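Local coordinates for protein Rho guanine nucleotide exchange factor 12 (Homo sapiens, PDB 1TXD) that acts as a guanine nucleotide exchange factor for the GTPase RhoA, this piece holding its catalytic DH and adjoining PH domains, at residues A[4-9]-A[13-18]; A[87-92]-A[96-101]; A[225-230]-A[255-260]; A[277-282]-A[365-370]. The protein carries 1 engineered substitution. One frame throughout, in Å; residues are numbered along the deposited sequence.

Interaction 1. Residues A[4-9]-A[13-18]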
loop_
_atom_site.group_PDB
_atom_site.type_symbol
_atom_site.label_atom_id
_atom_site.label_comp_id
_atom_site.label_asym_id
_atom_site.label_seq_id
_atom_site.Cartn_x
_atom_site.Cartn_y
_atom_site.Cartn_z
ATOM N N PRO A 4 28.988 -9.117 13.757
ATOM C CA PRO A 4 27.762 -9.842 13.358
ATOM C C PRO A 4 27.081 -10.782 14.396
ATOM O O PRO A 4 25.874 -10.628 14.587
ATOM C CB PRO A 4 28.236 -10.657 12.141
ATOM C CG PRO A 4 29.758 -10.776 12.315
ATOM C CD PRO A 4 30.175 -9.968 13.552
ATOM N N ASN A 5 27.799 -11.738 14.998
ATOM C CA ASN A 5 27.219 -12.668 15.990
ATOM C C ASN A 5 27.248 -12.035 17.369
ATOM O O ASN A 5 28.114 -11.196 17.644
ATOM C CB ASN A 5 28.005 -13.988 16.025
ATOM C CG ASN A 5 27.246 -15.142 16.695
ATOM O OD1 ASN A 5 26.999 -15.133 17.897
ATOM N ND2 ASN A 5 26.923 -16.166 15.910
ATOM N N TRP A 6 26.312 -12.436 18.232
ATOM C CA TRP A 6 26.237 -11.897 19.589
ATOM C C TRP A 6 27.299 -12.439 20.555
ATOM O O TRP A 6 27.937 -11.665 21.280
ATOM C CB TRP A 6 24.871 -12.154 20.213
ATOM C CG TRP A 6 24.895 -11.679 21.617
ATOM C CD1 TRP A 6 24.927 -10.374 22.048
ATOM C CD2 TRP A 6 25.004 -12.481 22.782
ATOM N NE1 TRP A 6 24.990 -10.327 23.418
ATOM C CE2 TRP A 6 25.053 -11.612 23.893
ATOM C CE3 TRP A 6 25.031 -13.857 23.008
ATOM C CZ2 TRP A 6 25.130 -12.079 25.201
ATOM C CZ3 TRP A 6 25.111 -14.317 24.294
ATOM C CH2 TRP A 6 25.158 -13.432 25.381
ATOM N N GLN A 7 27.440 -13.768 20.595
ATOM C CA GLN A 7 28.356 -14.459 21.528
ATOM C C GLN A 7 29.830 -14.154 21.215
ATOM O O GLN A 7 30.716 -14.317 22.077
ATOM C CB GLN A 7 28.107 -15.980 21.505
ATOM C CG GLN A 7 26.656 -16.381 21.814
ATOM C CD GLN A 7 26.285 -17.776 21.355
ATOM O OE1 GLN A 7 26.464 -18.117 20.180
ATOM N NE2 GLN A 7 25.736 -18.579 22.270
ATOM N N GLN A 8 30.065 -13.725 19.969
ATOM C CA GLN A 8 31.346 -13.180 19.517
ATOM C C GLN A 8 31.749 -11.920 20.288
ATOM O O GLN A 8 32.914 -11.773 20.657
ATOM C CB GLN A 8 31.280 -12.864 18.015
ATOM C CG GLN A 8 32.550 -12.232 17.422
ATOM C CD GLN A 8 33.790 -13.118 17.550
ATOM O OE1 GLN A 8 34.788 -12.703 18.138
ATOM N NE2 GLN A 8 33.726 -14.334 17.007
ATOM N N LEU A 9 30.804 -11.010 20.504
ATOM C CA LEU A 9 31.058 -9.862 21.366
ATOM C C LEU A 9 31.549 -10.345 22.728
ATOM O O LEU A 9 32.739 -10.224 23.036
ATOM C CB LEU A 9 29.799 -8.984 21.545
ATOM C CG LEU A 9 29.455 -7.942 20.463
ATOM C CD1 LEU A 9 28.035 -7.361 20.651
ATOM C CD2 LEU A 9 30.499 -6.822 20.435
ATOM N N GLU A 13 33.869 -16.291 29.059
ATOM C CA GLU A 13 34.001 -16.604 30.478
ATOM C C GLU A 13 32.981 -15.871 31.345
ATOM O O GLU A 13 32.957 -16.034 32.566
ATOM C CB GLU A 13 35.425 -16.269 30.916
ATOM C CG GLU A 13 36.417 -17.417 30.714
ATOM C CD GLU A 13 37.130 -17.402 29.371
ATOM O OE1 GLU A 13 36.714 -16.627 28.477
ATOM O OE2 GLU A 13 38.118 -18.169 29.209
ATOM N N VAL A 14 32.170 -15.013 30.714
ATOM C CA VAL A 14 31.058 -14.319 31.398
ATOM C C VAL A 14 29.736 -14.943 30.934
ATOM O O VAL A 14 28.726 -14.921 31.651
ATOM C CB VAL A 14 31.153 -12.760 31.170
ATOM C CG1 VAL A 14 29.782 -12.045 31.237
ATOM C CG2 VAL A 14 32.173 -12.167 32.175
ATOM N N LEU A 15 29.791 -15.517 29.734
ATOM C CA LEU A 15 28.740 -16.340 29.160
ATOM C C LEU A 15 28.467 -17.592 29.986
ATOM O O LEU A 15 27.365 -18.147 29.949
ATOM C CB LEU A 15 29.192 -16.795 27.755
ATOM C CG LEU A 15 28.263 -16.656 26.561
ATOM C CD1 LEU A 15 27.456 -15.405 26.565
ATOM C CD2 LEU A 15 29.054 -16.701 25.246
ATOM N N LEU A 16 29.486 -18.058 30.687
ATOM C CA LEU A 16 29.360 -19.262 31.528
ATOM C C LEU A 16 28.374 -19.015 32.629
ATOM O O LEU A 16 27.666 -19.915 33.042
ATOM C CB LEU A 16 30.673 -19.655 32.154
ATOM C CG LEU A 16 31.498 -20.652 31.386
ATOM C CD1 LEU A 16 32.801 -20.812 32.124
ATOM C CD2 LEU A 16 30.780 -21.994 31.217
ATOM N N GLY A 17 28.344 -17.770 33.079
ATOM C CA GLY A 17 27.497 -17.352 34.168
ATOM C C GLY A 17 26.063 -17.029 33.806
ATOM O O GLY A 17 25.258 -16.900 34.690
ATOM N N LEU A 18 25.734 -16.917 32.530
ATOM C CA LEU A 18 24.380 -16.585 32.136
ATOM C C LEU A 18 23.497 -17.795 32.044
ATOM O O LEU A 18 23.916 -18.849 31.581
ATOM C CB LEU A 18 24.376 -15.897 30.772
ATOM C CG LEU A 18 25.166 -14.615 30.809
ATOM C CD1 LEU A 18 25.124 -13.983 29.461
ATOM C CD2 LEU A 18 24.607 -13.685 31.877
#
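Trp6 carries its indole toward Leu15 and Leu18 because CG stands anti to the backbone N (chi1 176°), which sends the six-membered part of the ring out to the second segment. Leu15 answers with both branches. Its CD1 slants in on the indole at CH2, 3.3 Å away and tight for two carbons, while its CD2 lies 3.9 Å from Gln7 CB, the two side chains crossing at about a right angle. Leu18 and Trp6 approach from opposite directions, CD1 of Leu18 lying 4.1 Å from Trp6 CH2, at the ring edge. A branched leucine suits position 15, since one residue can fill two directions at once; shortening Leu15 to alanine would probably leave a gap beside CH2 of the indole and strip the methylene part of Gln7 of its apolar neighbour. The short turn beginning at Trp6 is capped by Asn5, whose OD1 accepts from Gln7 N at 3.1 Å in the carbonyl plane. Trp6 also rests on Gln26 and Asn30 of helix 20-57, and its NE1 makes a weak hydrogen bond to Ser96 O. Two weakly bonded helical turns thus fold back on each other through a tryptophan-leucine cluster, an N-terminal extension packed onto the DH helical bundle.

Interaction 2. Residues A[87-92]-A[96-101]; sequences KAVRKR and SVIDQI
Arg92 and Arg90 bring two guanidinium groups to this corner of the DH helical bundle, where helix 72-90 ends and the chain turns back as an extended loop leading to helix 102-109. Over one face of the Arg92 guanidinium lies CG2 of Val89, 3.7 Å above the plane and displaced toward the rim. At its edge sits the carbonyl of Gln100, but NH2 of Arg92 is 3.3 Å from Gln100 O at too poor an angle for a hydrogen bond; the real partner of NH2 is Asp104, in a salt bridge. The chain of Arg92 bends at chi3 (-74°), which turns its head back toward the loop. The Arg90 guanidinium instead has a methyl, CD1 of Ile98, at its edge and close to its plane.

Beneath these charged groups the contact is apolar. Val89 and Ile98 are buried beta-branched residues that cross at about a right angle, CG1 of Val89 meeting CG2 of Ile98 at 4.1 Å. Ile101, just before the next helix, adds its CG1 4.4 Å from Val89 CG1. The loop is also tied down by polar bonds: Gln26 NE2 donates to Ile98 O, and Gln100 OE1 pairs with Trp190 NE1. Ile98 spans both neighbours, for while CG2 serves Val89, its CD1 reaches the aliphatic start of the Arg90 chain, 4.2 Å from Arg90 CG.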
loop_
_atom_site.group_PDB
_atom_site.type_symbol
_atom_site.label_atom_id
_atom_site.label_comp_id
_atom_site.label_asym_id
_atom_site.label_seq_id
_atom_site.Cartn_x
_atom_site.Cartn_y
_atom_site.Cartn_z
ATOM N N LYS A 87 22.421 1.066 18.909
ATOM C CA LYS A 87 23.865 1.062 19.185
ATOM C C LYS A 87 24.189 1.542 20.609
ATOM O O LYS A 87 25.052 0.967 21.269
ATOM C CB LYS A 87 24.661 1.884 18.156
ATOM C CG LYS A 87 25.354 1.024 17.056
ATOM C CD LYS A 87 25.212 1.599 15.612
ATOM C CE LYS A 87 25.627 0.554 14.540
ATOM N NZ LYS A 87 25.496 1.019 13.110
ATOM N N ALA A 88 23.489 2.587 21.058
ATOM C CA ALA A 88 23.738 3.232 22.339
ATOM C C ALA A 88 23.282 2.353 23.475
ATOM O O ALA A 88 23.866 2.397 24.555
ATOM C CB ALA A 88 23.030 4.587 22.416
ATOM N N VAL A 89 22.241 1.563 23.251
ATOM C CA VAL A 89 21.786 0.650 24.277
ATOM C C VAL A 89 22.894 -0.323 24.618
ATOM O O VAL A 89 23.043 -0.672 25.775
ATOM C CB VAL A 89 20.480 -0.098 23.911
ATOM C CG1 VAL A 89 20.242 -1.273 24.836
ATOM C CG2 VAL A 89 19.324 0.817 24.003
ATOM N N ARG A 90 23.660 -0.758 23.612
ATOM C CA ARG A 90 24.789 -1.688 23.803
ATOM C C ARG A 90 25.992 -1.059 24.476
ATOM O O ARG A 90 26.723 -1.722 25.193
ATOM C CB ARG A 90 25.296 -2.178 22.460
ATOM C CG ARG A 90 24.384 -3.078 21.730
ATOM C CD ARG A 90 25.139 -4.150 20.968
ATOM N NE ARG A 90 24.211 -5.080 20.345
ATOM C CZ ARG A 90 24.135 -5.315 19.045
ATOM N NH1 ARG A 90 24.944 -4.707 18.184
ATOM N NH2 ARG A 90 23.236 -6.173 18.598
ATOM N N LYS A 91 26.204 0.214 24.179
ATOM C CA LYS A 91 27.335 0.998 24.650
ATOM C C LYS A 91 27.194 1.305 26.148
ATOM O O LYS A 91 28.088 1.898 26.748
ATOM C CB LYS A 91 27.363 2.292 23.809
ATOM C CG LYS A 91 28.353 3.410 24.151
ATOM C CD LYS A 91 27.935 4.729 23.443
ATOM C CE LYS A 91 28.150 4.696 21.913
ATOM N NZ LYS A 91 26.909 4.361 21.099
ATOM N N ARG A 92 26.068 0.910 26.746
ATOM C CA ARG A 92 25.786 1.198 28.159
ATOM C C ARG A 92 26.675 0.416 29.133
ATOM O O ARG A 92 26.951 0.905 30.230
ATOM C CB ARG A 92 24.303 0.955 28.470
ATOM C CG ARG A 92 23.401 1.940 27.784
ATOM C CD ARG A 92 22.089 2.199 28.463
ATOM N NE ARG A 92 21.157 1.086 28.299
ATOM C CZ ARG A 92 19.873 1.190 27.950
ATOM N NH1 ARG A 92 19.306 2.359 27.686
ATOM N NH2 ARG A 92 19.140 0.098 27.870
ATOM N N SER A 96 28.870 -6.124 26.742
ATOM C CA SER A 96 28.114 -6.397 25.511
ATOM C C SER A 96 26.836 -7.180 25.801
ATOM O O SER A 96 26.048 -7.464 24.895
ATOM C CB SER A 96 28.960 -7.104 24.455
ATOM O OG SER A 96 30.304 -6.679 24.526
ATOM N N VAL A 97 26.630 -7.492 27.078
ATOM C CA VAL A 97 25.383 -8.045 27.560
ATOM C C VAL A 97 24.447 -6.875 27.797
ATOM O O VAL A 97 24.800 -5.913 28.468
ATOM C CB VAL A 97 25.583 -8.816 28.857
ATOM C CG1 VAL A 97 24.254 -9.333 29.405
ATOM C CG2 VAL A 97 26.542 -9.936 28.620
ATOM N N ILE A 98 23.258 -6.971 27.221
ATOM C CA ILE A 98 22.260 -5.933 27.318
ATOM C C ILE A 98 21.394 -6.310 28.491
ATOM O O ILE A 98 21.040 -7.479 28.638
ATOM C CB ILE A 98 21.445 -5.877 26.018
ATOM C CG1 ILE A 98 22.294 -5.263 24.901
ATOM C CG2 ILE A 98 20.176 -5.100 26.191
ATOM C CD1 ILE A 98 22.689 -6.262 23.853
ATOM N N ASP A 99 21.032 -5.323 29.299
ATOM C CA ASP A 99 20.153 -5.582 30.430
ATOM C C ASP A 99 18.722 -5.295 30.004
ATOM O O ASP A 99 18.258 -5.904 29.039
ATOM C CB ASP A 99 20.607 -4.807 31.680
ATOM C CG ASP A 99 21.937 -5.322 32.234
ATOM O OD1 ASP A 99 22.111 -6.574 32.364
ATOM O OD2 ASP A 99 22.869 -4.545 32.560
ATOM N N GLN A 100 18.064 -4.343 30.663
ATOM C CA GLN A 100 16.646 -4.068 30.485
ATOM C C GLN A 100 16.479 -3.303 29.193
ATOM O O GLN A 100 17.317 -2.475 28.887
ATOM C CB GLN A 100 16.107 -3.183 31.619
ATOM C CG GLN A 100 16.549 -3.567 33.027
ATOM C CD GLN A 100 16.143 -4.994 33.368
ATOM O OE1 GLN A 100 14.983 -5.360 33.186
ATOM N NE2 GLN A 100 17.092 -5.805 33.823
ATOM N N ILE A 101 15.402 -3.573 28.464
ATOM C CA ILE A 101 15.150 -2.940 27.159
ATOM C C ILE A 101 13.695 -2.511 26.899
ATOM O O ILE A 101 13.436 -1.752 25.981
ATOM C CB ILE A 101 15.644 -3.847 26.021
ATOM C CG1 ILE A 101 16.179 -3.007 24.883
ATOM C CG2 ILE A 101 14.528 -4.797 25.515
ATOM C CD1 ILE A 101 16.214 -3.716 23.599
#

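Interaction 3. Residues A[225-230]-A[255-260]; sequences EDYQRR and RKMIHE
The last turns of helix 191-230, carrying Tyr227, lie beside the start of strand 257-266, which presents Met257 and Glu260. This is the DH-PH junction, where the long terminal helix of the DH bundle meets the first long strand of the PH beta sandwich. In a regular strand residues three apart face opposite ways, yet both Met257 and Glu260 point toward the helix. The reason is a classic beta bulge: Ile258 (psi -36°) and His259 lie together opposite Leu279, and the extra residue resets the alternation.

Methionine suits the junction because its flexible thioether can fit along a ring. CG of Met257 is anti to the backbone N (chi1 167°), and a bend at chi3 lays CE in the plane of the Tyr227 ring, at its edge, 3.7 Å from CD2. The sulfur follows in a Met-aromatic contact, SD standing 5.2 Å from the centroid of the Tyr227 ring and also at the edge. The placement of Glu260 against Tyr227 is doubtful, because the modelled oxygens are too close; Glu260 OE1 is also hydrogen-bonded to Tyr276 OH. On the helix, Asp226 holds two arginines, one by charge alone: Arg230 NE is 3.5 Å from Asp226 OD2, which lies well out of the guanidinium plane. Arg229 is bonded directly, its NH2 reaching Asp226 OD1 at 3.0 Å with an N-H...O angle of 157°.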
loop_
_atom_site.group_PDB
_atom_site.type_symbol
_atom_site.label_atom_id
_atom_site.label_comp_id
_atom_site.label_asym_id
_atom_site.label_seq_id
_atom_site.Cartn_x
_atom_site.Cartn_y
_atom_site.Cartn_z
ATOM N N GLU A 225 -6.701 5.799 -10.840
ATOM C CA GLU A 225 -5.907 6.784 -11.588
ATOM C C GLU A 225 -5.482 6.196 -12.937
ATOM O O GLU A 225 -5.339 6.888 -13.960
ATOM C CB GLU A 225 -4.675 7.140 -10.743
ATOM C CG GLU A 225 -3.877 8.289 -11.245
ATOM C CD GLU A 225 -2.818 8.692 -10.222
ATOM O OE1 GLU A 225 -3.196 9.232 -9.166
ATOM O OE2 GLU A 225 -1.621 8.458 -10.476
ATOM N N ASP A 226 -5.235 4.895 -12.892
ATOM C CA ASP A 226 -4.950 4.066 -14.060
ATOM C C ASP A 226 -6.188 3.965 -14.943
ATOM O O ASP A 226 -6.104 4.131 -16.153
ATOM C CB ASP A 226 -4.547 2.642 -13.618
ATOM C CG ASP A 226 -3.967 1.822 -14.768
ATOM O OD1 ASP A 226 -2.916 2.238 -15.334
ATOM O OD2 ASP A 226 -4.513 0.765 -15.164
ATOM N N TYR A 227 -7.340 3.671 -14.334
ATOM C CA TYR A 227 -8.566 3.594 -15.117
ATOM C C TYR A 227 -8.830 4.964 -15.733
ATOM O O TYR A 227 -9.081 5.064 -16.926
ATOM C CB TYR A 227 -9.715 3.137 -14.240
ATOM C CG TYR A 227 -9.589 1.725 -13.734
ATOM C CD1 TYR A 227 -8.688 0.805 -14.286
ATOM C CD2 TYR A 227 -10.405 1.290 -12.734
ATOM C CE1 TYR A 227 -8.588 -0.506 -13.790
ATOM C CE2 TYR A 227 -10.334 -0.001 -12.252
ATOM C CZ TYR A 227 -9.435 -0.902 -12.781
ATOM O OH TYR A 227 -9.425 -2.190 -12.253
ATOM N N GLN A 228 -8.696 6.027 -14.941
ATOM C CA GLN A 228 -8.936 7.392 -15.439
ATOM C C GLN A 228 -8.035 7.758 -16.596
ATOM O O GLN A 228 -8.395 8.600 -17.432
ATOM C CB GLN A 228 -8.768 8.445 -14.325
ATOM C CG GLN A 228 -9.040 9.936 -14.758
ATOM C CD GLN A 228 -10.486 10.184 -15.252
ATOM O OE1 GLN A 228 -11.311 9.272 -15.281
ATOM N NE2 GLN A 228 -10.774 11.416 -15.643
ATOM N N ARG A 229 -6.865 7.134 -16.653
ATOM C CA ARG A 229 -5.904 7.414 -17.731
ATOM C C ARG A 229 -6.351 6.710 -19.011
ATOM O O ARG A 229 -6.373 7.306 -20.073
ATOM C CB ARG A 229 -4.498 6.955 -17.320
ATOM C CG ARG A 229 -3.357 7.514 -18.149
ATOM C CD ARG A 229 -1.979 6.930 -17.773
ATOM N NE ARG A 229 -2.043 5.487 -17.524
ATOM C CZ ARG A 229 -2.161 4.544 -18.466
ATOM N NH1 ARG A 229 -2.201 4.858 -19.760
ATOM N NH2 ARG A 229 -2.235 3.264 -18.111
ATOM N N ARG A 230 -6.748 5.447 -18.879
ATOM C CA ARG A 230 -7.170 4.618 -20.019
ATOM C C ARG A 230 -8.574 4.978 -20.582
ATOM O O ARG A 230 -8.955 4.532 -21.667
ATOM C CB ARG A 230 -7.096 3.131 -19.613
ATOM C CG ARG A 230 -5.671 2.700 -19.180
ATOM C CD ARG A 230 -5.458 1.195 -19.081
ATOM N NE ARG A 230 -6.357 0.579 -18.098
ATOM C CZ ARG A 230 -6.883 -0.647 -18.188
ATOM N NH1 ARG A 230 -6.625 -1.433 -19.228
ATOM N NH2 ARG A 230 -7.685 -1.095 -17.227
ATOM N N ARG A 255 -13.911 10.688 -6.924
ATOM C CA ARG A 255 -14.687 9.875 -6.000
ATOM C C ARG A 255 -13.993 8.533 -5.789
ATOM O O ARG A 255 -13.252 8.068 -6.649
ATOM C CB ARG A 255 -16.105 9.660 -6.545
ATOM C CG ARG A 255 -16.197 8.849 -7.854
ATOM C CD ARG A 255 -16.232 9.703 -9.119
ATOM N NE ARG A 255 -17.547 10.309 -9.315
ATOM C CZ ARG A 255 -17.855 11.160 -10.285
ATOM N NH1 ARG A 255 -16.941 11.554 -11.164
ATOM N NH2 ARG A 255 -19.089 11.636 -10.360
ATOM N N LYS A 256 -14.252 7.898 -4.657
ATOM C CA LYS A 256 -13.623 6.614 -4.363
ATOM C C LYS A 256 -14.388 5.471 -5.023
ATOM O O LYS A 256 -15.607 5.539 -5.145
ATOM C CB LYS A 256 -13.501 6.406 -2.848
ATOM C CG LYS A 256 -12.367 7.239 -2.222
ATOM C CD LYS A 256 -12.059 6.826 -0.779
ATOM C CE LYS A 256 -10.572 6.927 -0.480
ATOM N NZ LYS A 256 -10.270 6.787 0.973
ATOM N N MET A 257 -13.650 4.450 -5.472
ATOM C CA MET A 257 -14.224 3.224 -6.047
ATOM C C MET A 257 -14.551 2.231 -4.949
ATOM O O MET A 257 -13.756 2.029 -4.031
ATOM C CB MET A 257 -13.243 2.588 -7.047
ATOM C CG MET A 257 -13.547 1.139 -7.522
ATOM S SD MET A 257 -12.357 0.631 -8.865
ATOM C CE MET A 257 -13.030 1.459 -10.164
ATOM N N ILE A 258 -15.731 1.621 -5.055
ATOM C CA ILE A 258 -16.237 0.665 -4.079
ATOM C C ILE A 258 -16.221 -0.763 -4.619
ATOM O O ILE A 258 -15.957 -1.708 -3.872
ATOM C CB ILE A 258 -17.655 1.089 -3.652
ATOM C CG1 ILE A 258 -17.551 2.230 -2.632
ATOM C CG2 ILE A 258 -18.476 -0.099 -3.073
ATOM C CD1 ILE A 258 -17.378 3.602 -3.246
ATOM N N HIS A 259 -16.492 -0.922 -5.910
ATOM C CA HIS A 259 -16.516 -2.241 -6.530
ATOM C C HIS A 259 -16.169 -2.176 -8.021
ATOM O O HIS A 259 -16.264 -1.125 -8.647
ATOM C CB HIS A 259 -17.903 -2.887 -6.326
ATOM C CG HIS A 259 -17.891 -4.376 -6.445
ATOM N ND1 HIS A 259 -18.030 -5.023 -7.653
ATOM C CD2 HIS A 259 -17.715 -5.343 -5.517
ATOM C CE1 HIS A 259 -17.951 -6.328 -7.463
ATOM N NE2 HIS A 259 -17.761 -6.550 -6.175
ATOM N N GLU A 260 -15.757 -3.311 -8.571
ATOM C CA GLU A 260 -15.536 -3.445 -10.005
ATOM C C GLU A 260 -15.622 -4.905 -10.461
ATOM O O GLU A 260 -15.344 -5.833 -9.690
ATOM C CB GLU A 260 -14.162 -2.885 -10.383
ATOM C CG GLU A 260 -13.008 -3.736 -9.878
ATOM C CD GLU A 260 -11.666 -3.067 -10.037
ATOM O OE1 GLU A 260 -11.297 -2.740 -11.178
ATOM O OE2 GLU A 260 -10.986 -2.870 -9.017
#

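Interaction 4. Residues A[277-282]-A[365-370]; sequences TLLLED and CRMAAS
Met367 and Leu279 point at each other, one from a helix and one from a strand, and their side chains cross obliquely. The touch is made early in the methionine: CG of Met367 lies 4.2 Å from CD1 of Leu279, while the rest of the chain bends at chi2 (-58°) and again at chi3, leading the sulfur and terminal methyl away from the strand. Leu279 offers its branch from the other side, CG being anti to the backbone N (chi1 172°), which swings the methyls out toward the helix.

At the end of the strand, from Leu280 into Glu281, Met367 meets backbone instead of side chains. Its CB is 3.9 Å from Glu281 O, and its CG is 4.3 Å from Leu280 O, both van der Waals approaches of aliphatic carbon to carbonyl oxygen. This is the capping of the PH beta sandwich by its C-terminal helix, 354-374, a hallmark of the fold. Leucine fits the place beneath the cap: Leu279 also packs on Trp360, Leu363 and Ile364 of the same helix and on Leu284 of the next strand. Methionine, long and unbranched near the backbone, can bend over the strand end and still touch Ile258 and Leu319.

The neighbours of Leu279 turn elsewhere. Leu280 directs its CB away from the helix and packs against Met257 on the other side of the sheet. Glu281 likewise starts away from the helix, as suits a charged residue at the solvent-exposed surface. Its backbone nevertheless comes closest, with Glu281 CA 6.3 Å from Met367 CA.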
loop_
_atom_site.group_PDB
_atom_site.type_symbol
_atom_site.label_atom_id
_atom_site.label_comp_id
_atom_site.label_asym_id
_atom_site.label_seq_id
_atom_site.Cartn_x
_atom_site.Cartn_y
_atom_site.Cartn_z
ATOM N N THR A 277 -17.231 -2.871 -15.481
ATOM C CA THR A 277 -18.122 -1.911 -14.848
ATOM C C THR A 277 -17.533 -1.457 -13.544
ATOM O O THR A 277 -16.905 -2.238 -12.859
ATOM C CB THR A 277 -19.498 -2.607 -14.582
ATOM O OG1 THR A 277 -20.158 -2.826 -15.828
ATOM C CG2 THR A 277 -20.446 -1.715 -13.786
ATOM N N LEU A 278 -17.771 -0.210 -13.175
ATOM C CA LEU A 278 -17.203 0.315 -11.959
ATOM C C LEU A 278 -18.253 0.965 -11.125
ATOM O O LEU A 278 -18.847 1.952 -11.535
ATOM C CB LEU A 278 -16.140 1.365 -12.274
ATOM C CG LEU A 278 -15.111 1.104 -13.381
ATOM C CD1 LEU A 278 -14.289 2.362 -13.531
ATOM C CD2 LEU A 278 -14.225 -0.126 -13.146
ATOM N N LEU A 279 -18.484 0.402 -9.946
ATOM C CA LEU A 279 -19.284 1.055 -8.911
ATOM C C LEU A 279 -18.434 2.036 -8.099
ATOM O O LEU A 279 -17.561 1.618 -7.336
ATOM C CB LEU A 279 -19.882 0.014 -7.965
ATOM C CG LEU A 279 -20.596 0.547 -6.725
ATOM C CD1 LEU A 279 -21.608 1.639 -7.083
ATOM C CD2 LEU A 279 -21.300 -0.614 -6.018
ATOM N N LEU A 280 -18.712 3.327 -8.261
ATOM C CA LEU A 280 -18.067 4.394 -7.497
ATOM C C LEU A 280 -19.011 4.934 -6.430
ATOM O O LEU A 280 -20.139 4.463 -6.300
ATOM C CB LEU A 280 -17.628 5.525 -8.434
ATOM C CG LEU A 280 -16.922 5.089 -9.716
ATOM C CD1 LEU A 280 -16.413 6.317 -10.490
ATOM C CD2 LEU A 280 -15.769 4.145 -9.416
ATOM N N GLU A 281 -18.551 5.933 -5.674
ATOM C CA GLU A 281 -19.313 6.474 -4.539
ATOM C C GLU A 281 -20.739 6.860 -4.927
ATOM O O GLU A 281 -21.692 6.597 -4.185
ATOM C CB GLU A 281 -18.612 7.709 -3.949
ATOM C CG GLU A 281 -17.928 7.478 -2.605
ATOM C CD GLU A 281 -16.942 8.582 -2.239
ATOM O OE1 GLU A 281 -17.111 9.724 -2.727
ATOM O OE2 GLU A 281 -15.994 8.313 -1.465
ATOM N N ASP A 282 -20.863 7.494 -6.091
ATOM C CA ASP A 282 -22.089 8.176 -6.488
ATOM C C ASP A 282 -22.569 7.852 -7.901
ATOM O O ASP A 282 -23.635 8.305 -8.292
ATOM C CB ASP A 282 -21.906 9.693 -6.323
ATOM C CG ASP A 282 -20.951 10.302 -7.352
ATOM O OD1 ASP A 282 -20.182 9.563 -8.004
ATOM O OD2 ASP A 282 -20.903 11.528 -7.573
ATOM N N CYS A 365 -27.067 -0.881 -3.986
ATOM C CA CYS A 365 -28.120 -0.427 -3.074
ATOM C C CYS A 365 -27.568 0.256 -1.821
ATOM O O CYS A 365 -28.163 1.200 -1.314
ATOM C CB CYS A 365 -28.994 -1.610 -2.666
ATOM S SG CYS A 365 -29.862 -2.369 -4.056
ATOM N N ARG A 366 -26.439 -0.231 -1.317
ATOM C CA ARG A 366 -25.763 0.419 -0.195
ATOM C C ARG A 366 -25.369 1.849 -0.574
ATOM O O ARG A 366 -25.644 2.792 0.169
ATOM C CB ARG A 366 -24.518 -0.372 0.243
ATOM C CG ARG A 366 -24.794 -1.389 1.354
ATOM C CD ARG A 366 -23.716 -2.474 1.510
ATOM N NE ARG A 366 -24.295 -3.815 1.637
ATOM C CZ ARG A 366 -23.596 -4.949 1.727
ATOM N NH1 ARG A 366 -22.265 -4.944 1.716
ATOM N NH2 ARG A 366 -24.247 -6.107 1.841
ATOM N N MET A 367 -24.752 1.997 -1.743
ATOM C CA MET A 367 -24.294 3.295 -2.228
ATOM C C MET A 367 -25.446 4.185 -2.678
ATOM O O MET A 367 -25.385 5.404 -2.521
ATOM C CB MET A 367 -23.312 3.111 -3.390
ATOM C CG MET A 367 -22.019 2.410 -3.007
ATOM S SD MET A 367 -21.083 3.263 -1.696
ATOM C CE MET A 367 -21.166 2.044 -0.342
ATOM N N ALA A 368 -26.493 3.569 -3.223
ATOM C CA ALA A 368 -27.630 4.301 -3.767
ATOM C C ALA A 368 -28.448 4.897 -2.634
ATOM O O ALA A 368 -28.915 6.033 -2.724
ATOM C CB ALA A 368 -28.498 3.384 -4.622
ATOM N N ALA A 369 -28.601 4.122 -1.564
ATOM C CA ALA A 369 -29.357 4.547 -0.395
ATOM C C ALA A 369 -28.559 5.523 0.464
ATOM O O ALA A 369 -29.136 6.238 1.279
ATOM C CB ALA A 369 -29.774 3.338 0.427
ATOM N N SER A 370 -27.241 5.543 0.285
ATOM C CA SER A 370 -26.372 6.471 1.009
ATOM C C SER A 370 -26.487 7.896 0.462
ATOM O O SER A 370 -26.518 8.859 1.231
ATOM C CB SER A 370 -24.913 6.009 0.938
ATOM O OG SER A 370 -24.078 6.833 1.735
#

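How the interactions relate
The four contacts follow one another along the chain and fall into two pairs on opposite sides of its centre. Interactions 1 and 2, with centres about 14 Å apart, touch at the far end of the DH bundle, where Trp6 meets Ser96 and Val97. Interactions 3 and 4 have centres about 13 Å apart and share the PH sheet: strands 257-266 and 275-280 are neighbours in it, and backbone bonds probably join Ile258 and His259 to Leu279. Between interactions 1 and 3 the centres are about 57 Å apart. Helix 191-230 leads from the DH bundle to interaction 3, so one pair sits at the end of the bundle remote from the PH domain, the other at the DH-PH junction and within the PH domain.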